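Local coordinates for protein C-type lectin domain family 4, member b1 (Mus musculus, PDB 6LKR) that binds calcium through a C-type lectin domain and probably recognises carbohydrate-bearing ligands as an innate immune receptor of dendritic cells, at residues Ser87-His92 against Trp114-Ile119; His41-His46 against Tyr64-Trp69; His15-Pro20 against Asp52-Ile57; Glu101-Val106 against Ile119-Lys124. All blocks are in the same frame, centred on the assembly; numbering follows the deposited sequence. Where two conformers were deposited one is given.

Contact 1 and contact 4 both reach the same calcium ion. Contact 1 brings Asn117 and Asp118, contact 4 brings Glu101, and the two share Ile119; their centres lie about 12 Å apart. Glu95 and Ser97 complete the protein ligands. Contact 2 sits near the centre of the chain, about 11 Å between centres from each of contacts 1, 3 and 4. Its Ile66 meets the indole of Trp116 from contact 1, and its backbone pairs with strand 103-109 of contact 4. Contact 3 lies on the far side, about 19 Å between centres from contact 4. It joins contact 2 through Val43 and Ile45, which pack on Tyr17 and Ile54.

Contact 1: Ser87-His92 against Trp114-Ile119; sequences SVTFWH and WGWNDI. With CA (calcium ion), chain D.
Phe90 and Trp91 both pack against the indole of Trp116, forming an aromatic cluster. Phe90 turns its edge to the Trp116 face in an offset edge-to-face pair, with Phe90 CD2 3.6 Å from Trp116 CZ2. Phe90 CB sits over the Trp116 five-membered ring, a CH-pi contact. Trp116 CG is anti to its carbonyl carbon (chi1 -55°), which sets the indole against that CB. Trp116 in turn points its own edge at the face of Trp91, the planes at 80°, and its CE3 lies above the centre of that ring. Thr89 CB touches Trp116 CZ3 at 3.7 Å.

Two backbone hydrogen bonds fix the loop to the strand. Trp116 N donates to Phe90 O at 2.8 Å. His92 N donates almost straight to a lone pair of Trp116 O at 2.9 Å.

The His92 ring lies flat against Gly115, whose CA is 3.4 Å from the ring centroid. His92 NE2 is hydrogen-bonded to Tyr107 O.

Further along the strand lie the metal ligands. Asp118 binds calcium through OD1 at 2.3 Å and backbone O at 2.4 Å, while OD2 pairs with Arg74. Trp116, Asn117 and Asp118 are the WND motif of C-type lectin calcium sites.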
# COMPACT_ATOMS: atom_id res chain seq x y z
N SER A 87 11.34 5.20 -6.73
CA SER A 87 11.01 6.37 -7.59
C SER A 87 10.00 7.31 -6.93
O SER A 87 9.90 8.46 -7.40
CB SER A 87 10.55 5.95 -8.97
OG SER A 87 9.35 5.19 -8.90
N VAL A 88 9.30 6.88 -5.87
CA VAL A 88 8.31 7.72 -5.14
C VAL A 88 8.73 7.84 -3.67
O VAL A 88 7.93 7.49 -2.80
CB VAL A 88 6.88 7.15 -5.28
CG1 VAL A 88 5.84 8.18 -4.88
CG2 VAL A 88 6.60 6.65 -6.69
N THR A 89 9.95 8.33 -3.41
CA THR A 89 10.53 8.48 -2.05
C THR A 89 10.88 9.95 -1.80
O THR A 89 10.88 10.73 -2.77
CB THR A 89 11.75 7.57 -1.86
OG1 THR A 89 12.70 7.87 -2.89
CG2 THR A 89 11.38 6.11 -1.89
N PHE A 90 11.17 10.30 -0.54
CA PHE A 90 11.34 11.70 -0.09
C PHE A 90 12.60 11.82 0.77
O PHE A 90 12.62 12.62 1.72
CB PHE A 90 10.04 12.17 0.56
CG PHE A 90 8.89 11.98 -0.39
CD1 PHE A 90 8.68 12.89 -1.43
CD2 PHE A 90 8.10 10.85 -0.34
CE1 PHE A 90 7.67 12.68 -2.35
CE2 PHE A 90 7.09 10.64 -1.26
CZ PHE A 90 6.88 11.56 -2.27
N TRP A 91 13.64 11.05 0.42
CA TRP A 91 14.94 11.10 1.14
C TRP A 91 15.50 12.52 1.02
O TRP A 91 15.45 13.06 -0.10
CB TRP A 91 15.93 10.10 0.55
CG TRP A 91 15.51 8.68 0.67
CD1 TRP A 91 15.02 7.88 -0.33
CD2 TRP A 91 15.55 7.86 1.85
NE1 TRP A 91 14.76 6.63 0.15
CE2 TRP A 91 15.07 6.59 1.48
CE3 TRP A 91 15.94 8.09 3.17
CZ2 TRP A 91 15.00 5.54 2.39
CZ3 TRP A 91 15.86 7.06 4.08
CH2 TRP A 91 15.39 5.80 3.69
N HIS A 92 16.06 13.07 2.10
CA HIS A 92 16.87 14.31 2.06
C HIS A 92 18.12 14.05 1.21
O HIS A 92 18.55 12.90 1.10
CB HIS A 92 17.30 14.76 3.45
CG HIS A 92 16.29 15.59 4.16
ND1 HIS A 92 15.80 16.76 3.62
CD2 HIS A 92 15.68 15.41 5.35
CE1 HIS A 92 14.92 17.28 4.46
NE2 HIS A 92 14.83 16.47 5.53
N TRP A 114 10.74 19.24 4.32
CA TRP A 114 10.66 17.90 4.95
C TRP A 114 11.34 16.86 4.07
O TRP A 114 11.29 16.99 2.82
CB TRP A 114 9.20 17.53 5.22
CG TRP A 114 8.57 18.37 6.29
CD1 TRP A 114 7.81 19.49 6.11
CD2 TRP A 114 8.61 18.12 7.70
NE1 TRP A 114 7.37 19.95 7.32
CE2 TRP A 114 7.84 19.13 8.32
CE3 TRP A 114 9.19 17.13 8.50
CZ2 TRP A 114 7.66 19.18 9.70
CZ3 TRP A 114 9.01 17.19 9.87
CH2 TRP A 114 8.26 18.20 10.45
N GLY A 115 11.94 15.86 4.70
CA GLY A 115 12.60 14.76 3.99
C GLY A 115 12.92 13.64 4.95
O GLY A 115 12.85 13.87 6.18
N TRP A 116 13.27 12.48 4.41
CA TRP A 116 13.57 11.27 5.20
C TRP A 116 15.08 11.17 5.47
O TRP A 116 15.88 11.59 4.60
CB TRP A 116 13.11 10.00 4.50
CG TRP A 116 11.67 9.94 4.11
CD1 TRP A 116 10.63 10.73 4.51
CD2 TRP A 116 11.12 8.98 3.19
NE1 TRP A 116 9.47 10.32 3.90
CE2 TRP A 116 9.74 9.25 3.09
CE3 TRP A 116 11.67 7.92 2.48
CZ2 TRP A 116 8.91 8.49 2.28
CZ3 TRP A 116 10.84 7.17 1.67
CH2 TRP A 116 9.48 7.45 1.58
N ASN A 117 15.42 10.56 6.59
CA ASN A 117 16.80 10.31 7.05
C ASN A 117 16.83 8.90 7.63
O ASN A 117 15.96 8.60 8.47
CB ASN A 117 17.21 11.37 8.07
CG ASN A 117 18.58 11.15 8.69
OD1 ASN A 117 19.49 10.66 8.03
ND2 ASN A 117 18.73 11.54 9.94
N ASP A 118 17.79 8.07 7.22
CA ASP A 118 18.07 6.80 7.93
C ASP A 118 18.78 7.16 9.24
O ASP A 118 19.63 8.07 9.24
CB ASP A 118 18.79 5.78 7.05
CG ASP A 118 20.17 6.21 6.57
OD1 ASP A 118 20.43 7.45 6.51
OD2 ASP A 118 20.96 5.32 6.24
N ILE A 119 18.35 6.56 10.35
CA ILE A 119 18.99 6.76 11.68
C ILE A 119 18.99 5.43 12.41
O ILE A 119 18.30 4.50 11.96
CB ILE A 119 18.29 7.84 12.54
CG1 ILE A 119 16.85 7.47 12.88
CG2 ILE A 119 18.38 9.21 11.88
CD1 ILE A 119 16.32 8.23 14.08
CA CA D . 21.35 9.01 7.89
O HOH W 1 22.64 11.29 8.10
O HOH W 2 22.05 9.92 9.89

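Contact 2: His41-His46 against Tyr64-Trp69; sequences HLVVIH and YFIGLW
Leu42 presses its side chain onto the backbone around Gly67. Its CB meets Gly67 CA at 3.3 Å, closer than usual van der Waals contact. Gly67 carries no CB, which here would run into the carbonyl oxygens of Leu42 and Val43, so the two backbones can come this near. Leu42 CG stands anti to its carbonyl carbon (chi1 -76°), which directs the methyls to the Phe65 and Ile66 carbonyls. CD1 ends 3.8 Å from Ile66 O, and CD2 ends 3.8 Å from Phe65 O. CD2 also reaches toward Phe65 CB, a looser apolar touch. Trp28, Ser31 and Cys35 of helix 28-37 pack on the same leucine.

Val43 adds the polar link. Its carbonyl O accepts from Gly67 N at 2.7 Å, the donor tilted 18° from the carbonyl plane. Gly67 is the centre of an inverse gamma turn, in which Leu68 N makes a weak bond to Ile66 O. That same oxygen also accepts from Trp28 NE1.

Between Val43, Ile45 and Ile66 the packing is apolar. Val43 CG2 meets Ile66 CG2 at 3.8 Å, the side chains crossing at about a right angle. Ile45 CD1 reaches the same methyl from further along the segment, at 4.0 Å.

Ile66, Gly67 and Leu68 match the last three residues of the WIGL motif of C-type lectins. All six touching residues are buried. Phe65 O is buried without a polar partner in the model; Leu42 CD2 lies against it. The contact is therefore core packing of aliphatic groups, pinned at the strand corner by a single short backbone bond.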
# COMPACT_ATOMS: atom_id res chain seq x y z
N HIS A 41 -0.36 1.57 12.48
CA HIS A 41 1.05 1.32 12.09
C HIS A 41 1.78 2.66 12.03
O HIS A 41 1.08 3.67 11.79
CB HIS A 41 1.12 0.65 10.71
CG HIS A 41 1.02 -0.84 10.73
ND1 HIS A 41 1.93 -1.63 11.41
CD2 HIS A 41 0.16 -1.68 10.12
CE1 HIS A 41 1.61 -2.90 11.24
NE2 HIS A 41 0.53 -2.95 10.46
N LEU A 42 3.10 2.67 12.17
CA LEU A 42 3.89 3.86 11.79
C LEU A 42 3.53 4.17 10.33
O LEU A 42 3.26 3.22 9.57
CB LEU A 42 5.39 3.58 11.94
CG LEU A 42 5.93 3.58 13.36
CD1 LEU A 42 7.38 3.12 13.36
CD2 LEU A 42 5.81 4.96 14.00
N VAL A 43 3.49 5.45 9.98
CA VAL A 43 2.98 5.92 8.66
C VAL A 43 3.75 5.21 7.54
O VAL A 43 4.99 5.02 7.64
CB VAL A 43 3.04 7.45 8.49
CG1 VAL A 43 1.96 8.12 9.29
CG2 VAL A 43 4.41 8.03 8.79
N VAL A 44 2.99 4.84 6.52
CA VAL A 44 3.47 4.17 5.28
C VAL A 44 3.21 5.16 4.15
O VAL A 44 2.03 5.39 3.82
CB VAL A 44 2.73 2.83 5.10
CG1 VAL A 44 3.00 2.22 3.74
CG2 VAL A 44 3.06 1.86 6.23
N ILE A 45 4.27 5.79 3.64
CA ILE A 45 4.15 7.02 2.80
C ILE A 45 4.36 6.62 1.34
O ILE A 45 5.52 6.45 0.94
CB ILE A 45 5.13 8.11 3.26
CG1 ILE A 45 5.03 8.32 4.77
CG2 ILE A 45 4.89 9.40 2.48
CD1 ILE A 45 5.92 9.42 5.33
N HIS A 46 3.27 6.46 0.59
CA HIS A 46 3.29 5.90 -0.79
C HIS A 46 3.35 6.99 -1.86
O HIS A 46 3.69 6.63 -3.00
CB HIS A 46 2.11 4.96 -1.00
CG HIS A 46 2.40 3.59 -0.46
ND1 HIS A 46 3.59 2.94 -0.72
CD2 HIS A 46 1.68 2.77 0.32
CE1 HIS A 46 3.59 1.77 -0.11
NE2 HIS A 46 2.43 1.64 0.53
N TYR A 64 10.45 12.61 13.35
CA TYR A 64 9.41 11.59 13.59
C TYR A 64 9.76 10.31 12.86
O TYR A 64 10.01 10.37 11.64
CB TYR A 64 8.04 12.08 13.10
CG TYR A 64 7.56 13.34 13.76
CD1 TYR A 64 8.06 14.57 13.39
CD2 TYR A 64 6.56 13.30 14.72
CE1 TYR A 64 7.61 15.74 13.97
CE2 TYR A 64 6.08 14.46 15.31
CZ TYR A 64 6.61 15.68 14.93
OH TYR A 64 6.16 16.85 15.47
N PHE A 65 9.74 9.20 13.57
CA PHE A 65 9.84 7.85 12.97
C PHE A 65 8.66 7.65 12.00
O PHE A 65 7.50 7.97 12.33
CB PHE A 65 9.87 6.77 14.05
CG PHE A 65 11.22 6.53 14.65
CD1 PHE A 65 12.33 6.33 13.84
CD2 PHE A 65 11.40 6.49 16.02
CE1 PHE A 65 13.58 6.09 14.40
CE2 PHE A 65 12.65 6.27 16.58
CZ PHE A 65 13.73 6.06 15.76
N ILE A 66 8.98 7.12 10.82
CA ILE A 66 7.99 6.60 9.84
C ILE A 66 8.15 5.07 9.76
O ILE A 66 9.14 4.54 10.31
CB ILE A 66 8.15 7.29 8.47
CG1 ILE A 66 9.44 6.88 7.75
CG2 ILE A 66 8.08 8.80 8.64
CD1 ILE A 66 9.51 7.34 6.32
N GLY A 67 7.17 4.40 9.14
CA GLY A 67 7.06 2.93 9.14
C GLY A 67 7.91 2.30 8.04
O GLY A 67 7.42 1.38 7.38
N LEU A 68 9.15 2.75 7.90
CA LEU A 68 10.10 2.25 6.88
C LEU A 68 11.34 1.74 7.62
O LEU A 68 11.87 2.46 8.47
CB LEU A 68 10.47 3.36 5.90
CG LEU A 68 11.22 2.91 4.65
CD1 LEU A 68 10.35 2.02 3.77
CD2 LEU A 68 11.70 4.11 3.83
N TRP A 69 11.78 0.52 7.31
CA TRP A 69 12.99 -0.04 7.95
C TRP A 69 13.74 -0.90 6.94
O TRP A 69 13.13 -1.39 5.97
CB TRP A 69 12.66 -0.81 9.24
CG TRP A 69 11.81 -2.03 9.03
CD1 TRP A 69 10.49 -2.07 8.70
CD2 TRP A 69 12.23 -3.40 9.18
NE1 TRP A 69 10.07 -3.36 8.60
CE2 TRP A 69 11.10 -4.20 8.89
CE3 TRP A 69 13.44 -4.02 9.51
CZ2 TRP A 69 11.15 -5.59 8.94
CZ3 TRP A 69 13.49 -5.40 9.54
CH2 TRP A 69 12.36 -6.17 9.26

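Contact 3: His15-Pro20 against Asp52-Ile57; sequences HCYLVP and DFITGI
Tyr17 faces the helix and touches Phe53 and Ile54 of it and Ile57 just after it. One residue earlier, Cys16 is tied to Cys5 by a disulfide. With chi1 at -62° the Tyr17 ring stands beside its backbone N and meets Phe53 and Ile54. The Tyr17 CB is 4.1 Å from Ile57 CD1 and about as far from Phe53 CE2. Further out, Tyr17 CD1 meets Phe53 CE2 at 3.6 Å. The Phe53 ring carries its CD2 over one Tyr17 face, near the rim. The rings meet obliquely, with planes 49° apart and centroids 5.3 Å apart. Along the CD2-CE2 edge, on the same side of the ring plane as Phe53, Tyr17 CE2 meets Ile54 CG1 obliquely at 3.7 Å, and Ile54 CD1 lies nearly as close. Ile54 crosses the tyrosine at about a right angle.

Leu18 turns away from the helix, in keeping with the alternation of a strand. Val19 turns back toward it. Its CG2 touches Ile57 CD1 at 4.1 Å and Ile57 O at 3.9 Å. The two side chains run antiparallel alongside one another. Ile57 thus reaches both Tyr17 and Val19 with one methyl.

Strand 15-18 pairs with strand 126-132. Phe53 also stacks on Phe12, and Val43 lies against Tyr17, so the contact belongs to a larger apolar layer. Between the strand and helix 48-56 the contact depends on shape and apolar burial: nearly all touching atoms are carbons, the one oxygen being Ile57 O against Val19 CG2, and no hydrogen bond links the two segments.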
# COMPACT_ATOMS: atom_id res chain seq x y z
N HIS A 15 -7.16 6.96 4.85
CA HIS A 15 -6.46 6.71 6.13
C HIS A 15 -6.80 7.78 7.16
O HIS A 15 -7.19 8.90 6.78
CB HIS A 15 -4.95 6.63 5.93
CG HIS A 15 -4.53 5.53 5.02
ND1 HIS A 15 -4.15 5.77 3.70
CD2 HIS A 15 -4.44 4.20 5.22
CE1 HIS A 15 -3.82 4.62 3.14
NE2 HIS A 15 -3.99 3.64 4.05
N CYS A 16 -6.64 7.41 8.43
CA CYS A 16 -6.65 8.29 9.61
C CYS A 16 -5.22 8.38 10.15
O CYS A 16 -4.54 7.34 10.16
CB CYS A 16 -7.61 7.74 10.66
SG CYS A 16 -9.23 7.36 9.96
N TYR A 17 -4.81 9.56 10.59
CA TYR A 17 -3.44 9.84 11.07
C TYR A 17 -3.49 10.43 12.48
O TYR A 17 -4.45 11.17 12.81
CB TYR A 17 -2.73 10.78 10.10
CG TYR A 17 -2.55 10.20 8.72
CD1 TYR A 17 -3.55 10.31 7.77
CD2 TYR A 17 -1.40 9.51 8.38
CE1 TYR A 17 -3.40 9.77 6.51
CE2 TYR A 17 -1.23 8.97 7.11
CZ TYR A 17 -2.24 9.10 6.18
OH TYR A 17 -2.08 8.57 4.93
N LEU A 18 -2.47 10.11 13.29
CA LEU A 18 -2.30 10.68 14.65
C LEU A 18 -0.82 10.80 14.99
O LEU A 18 -0.08 9.80 14.85
CB LEU A 18 -3.00 9.79 15.67
CG LEU A 18 -2.91 10.29 17.12
CD1 LEU A 18 -3.93 11.38 17.34
CD2 LEU A 18 -3.11 9.15 18.12
N VAL A 19 -0.43 11.96 15.52
CA VAL A 19 0.86 12.16 16.24
C VAL A 19 0.59 11.85 17.71
O VAL A 19 -0.09 12.63 18.38
CB VAL A 19 1.41 13.58 16.03
CG1 VAL A 19 2.72 13.78 16.76
CG2 VAL A 19 1.55 13.93 14.56
N PRO A 20 1.04 10.70 18.24
CA PRO A 20 0.77 10.35 19.64
C PRO A 20 1.58 11.19 20.63
O PRO A 20 2.63 11.69 20.27
CB PRO A 20 1.14 8.85 19.73
CG PRO A 20 2.09 8.60 18.58
CD PRO A 20 1.82 9.68 17.54
N ASP A 52 3.09 15.12 1.95
CA ASP A 52 2.67 16.52 2.20
C ASP A 52 1.68 16.54 3.37
O ASP A 52 1.86 17.36 4.30
CB ASP A 52 2.10 17.17 0.94
CG ASP A 52 3.12 17.42 -0.16
OD1 ASP A 52 4.33 17.24 0.10
OD2 ASP A 52 2.69 17.81 -1.26
N PHE A 53 0.69 15.65 3.35
CA PHE A 53 -0.35 15.65 4.41
C PHE A 53 0.31 15.36 5.76
O PHE A 53 0.07 16.10 6.71
CB PHE A 53 -1.48 14.67 4.14
CG PHE A 53 -2.47 14.67 5.28
CD1 PHE A 53 -3.49 15.61 5.33
CD2 PHE A 53 -2.33 13.81 6.35
CE1 PHE A 53 -4.38 15.64 6.39
CE2 PHE A 53 -3.21 13.85 7.42
CZ PHE A 53 -4.24 14.75 7.43
N ILE A 54 1.08 14.28 5.85
CA ILE A 54 1.69 13.83 7.13
C ILE A 54 2.58 14.96 7.66
O ILE A 54 2.44 15.32 8.85
CB ILE A 54 2.46 12.51 6.94
CG1 ILE A 54 1.51 11.37 6.59
CG2 ILE A 54 3.30 12.19 8.17
CD1 ILE A 54 2.21 10.18 5.95
N THR A 55 3.45 15.53 6.83
CA THR A 55 4.40 16.59 7.27
C THR A 55 3.62 17.86 7.64
O THR A 55 4.10 18.58 8.52
CB THR A 55 5.51 16.80 6.25
OG1 THR A 55 4.95 17.18 5.00
CG2 THR A 55 6.36 15.55 6.11
N GLY A 56 2.44 18.08 7.07
CA GLY A 56 1.59 19.24 7.40
C GLY A 56 1.09 19.19 8.84
O GLY A 56 0.76 20.27 9.39
N ILE A 57 1.02 18.01 9.46
CA ILE A 57 0.48 17.87 10.84
C ILE A 57 1.62 17.74 11.86
O ILE A 57 1.32 17.51 13.04
CB ILE A 57 -0.55 16.72 10.93
CG1 ILE A 57 0.08 15.33 10.77
CG2 ILE A 57 -1.66 16.96 9.93
CD1 ILE A 57 -0.82 14.20 11.24

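Contact 4: Glu101-Val106 against Ile119-Lys124; sequences EKCVTV and ISCNLK. With CA (calcium ion), chain D.
An antiparallel strand pair and a disulfide close this part of the C-type lectin domain, where Glu101 and Cys103 face Ile119 and Cys121 beside the calcium site. Cys103 and Ile119 form a hydrogen-bonded pair. Ile119 N donates to Cys103 O at 2.8 Å, with the donor tilted 33° from the carbonyl plane. Cys103 N donates back to Ile119 O at 3.2 Å, nearly along the C=O axis.

The same Cys103 is joined through SG to SG of Cys121, two residues after Ile119, at 2.0 Å with a torsion of 100° about the S-S bond. The Lys102 CB rests 3.8 Å from Cys121 SG, while its amine turns away to Asp99, Asp70 and Gly72.

Glu101 lies across the Ile119 backbone, its CB 3.6 Å from Ile119 C. Beyond CG the chain is extended (chi2 -179°), and this carries the carboxylate to the metal. OE2 binds calcium directly. OE1 accepts from a calcium-bound water and from a second water, which in turn accepts from Ser120 N at 2.8 Å. Both carboxylate oxygens are thus engaged. Another water joins Lys102 N to Cys121 N.

Ile119 also packs on Thr105, which was modelled in two conformers, so the closeness of that touch is doubtful.

After Ile119 the chain makes a type I turn from Ser120 to Leu123. Ser120 OG accepts from Asn122 N at 3.1 Å, an ST turn. The disulfide and strand pair belong to the C-type lectin fold, and Glu101 to its long-loop calcium site.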
# COMPACT_ATOMS: atom_id res chain seq x y z
N GLU A 101 22.39 2.27 9.80
CA GLU A 101 21.13 2.98 10.14
C GLU A 101 19.96 2.27 9.46
O GLU A 101 19.84 2.39 8.22
CB GLU A 101 21.24 4.45 9.74
CG GLU A 101 22.32 5.19 10.51
CD GLU A 101 22.45 6.66 10.16
OE1 GLU A 101 22.75 7.44 11.07
OE2 GLU A 101 22.26 7.02 8.98
N LYS A 102 19.14 1.55 10.23
CA LYS A 102 18.13 0.61 9.68
C LYS A 102 16.70 1.16 9.78
O LYS A 102 15.80 0.55 9.19
CB LYS A 102 18.25 -0.74 10.40
CG LYS A 102 19.59 -1.45 10.20
CD LYS A 102 19.90 -1.75 8.76
CE LYS A 102 21.05 -2.72 8.57
NZ LYS A 102 21.52 -2.73 7.17
N CYS A 103 16.49 2.29 10.47
CA CYS A 103 15.16 2.91 10.66
C CYS A 103 15.17 4.31 10.06
O CYS A 103 16.26 4.81 9.71
CB CYS A 103 14.77 2.93 12.14
SG CYS A 103 14.44 1.28 12.79
N VAL A 104 13.99 4.88 9.86
CA VAL A 104 13.81 6.10 9.03
C VAL A 104 12.98 7.11 9.80
O VAL A 104 11.95 6.74 10.38
CB VAL A 104 13.20 5.77 7.66
CG1 VAL A 104 13.04 7.00 6.78
CG2 VAL A 104 14.04 4.73 6.93
N THR A 105 13.46 8.36 9.81
CA THR A 105 12.72 9.51 10.37
C THR A 105 12.43 10.51 9.27
O THR A 105 13.12 10.48 8.23
CB THR A 105 13.50 10.23 11.48
OG1 THR A 105 14.80 10.55 10.98
CG2 THR A 105 13.60 9.40 12.73
N VAL A 106 11.41 11.33 9.49
CA VAL A 106 11.11 12.48 8.61
C VAL A 106 11.37 13.72 9.47
O VAL A 106 10.96 13.72 10.65
CB VAL A 106 9.70 12.41 8.01
CG1 VAL A 106 8.62 12.39 9.09
CG2 VAL A 106 9.45 13.53 7.02
N ILE A 119 18.35 6.56 10.35
CA ILE A 119 18.99 6.76 11.68
C ILE A 119 18.99 5.43 12.41
O ILE A 119 18.30 4.50 11.96
CB ILE A 119 18.29 7.84 12.54
CG1 ILE A 119 16.85 7.47 12.88
CG2 ILE A 119 18.38 9.21 11.88
CD1 ILE A 119 16.32 8.23 14.08
N SER A 120 19.73 5.36 13.52
CA SER A 120 19.74 4.18 14.42
C SER A 120 18.33 3.96 14.98
O SER A 120 17.71 4.91 15.44
CB SER A 120 20.75 4.36 15.53
OG SER A 120 20.38 3.59 16.66
N CYS A 121 17.87 2.71 14.95
CA CYS A 121 16.55 2.28 15.45
C CYS A 121 16.44 2.53 16.96
O CYS A 121 15.31 2.67 17.45
CB CYS A 121 16.33 0.82 15.10
SG CYS A 121 16.27 0.57 13.31
N ASN A 122 17.57 2.62 17.66
CA ASN A 122 17.63 2.74 19.14
C ASN A 122 17.52 4.19 19.59
O ASN A 122 17.24 4.40 20.77
CB ASN A 122 18.91 2.11 19.70
CG ASN A 122 19.01 0.65 19.34
OD1 ASN A 122 18.04 -0.09 19.49
ND2 ASN A 122 20.16 0.23 18.84
N LEU A 123 17.76 5.17 18.71
CA LEU A 123 17.59 6.61 19.05
C LEU A 123 16.11 6.86 19.28
O LEU A 123 15.28 6.26 18.57
CB LEU A 123 18.14 7.49 17.92
CG LEU A 123 19.64 7.41 17.69
CD1 LEU A 123 20.06 8.38 16.59
CD2 LEU A 123 20.42 7.67 18.97
N LYS A 124 15.78 7.67 20.28
CA LYS A 124 14.38 8.00 20.63
C LYS A 124 13.94 9.17 19.77
O LYS A 124 14.68 10.17 19.68
CB LYS A 124 14.25 8.27 22.14
CG LYS A 124 14.59 7.06 23.01
CD LYS A 124 14.96 7.40 24.44
CE LYS A 124 13.84 7.20 25.43
NZ LYS A 124 14.35 6.76 26.75
CA CA D . 21.35 9.01 7.89
O HOH W 3 21.82 7.28 13.75
O HOH W 2 22.05 9.92 9.89
O HOH W 4 19.71 0.89 13.09
O HOH W 1 22.64 11.29 8.10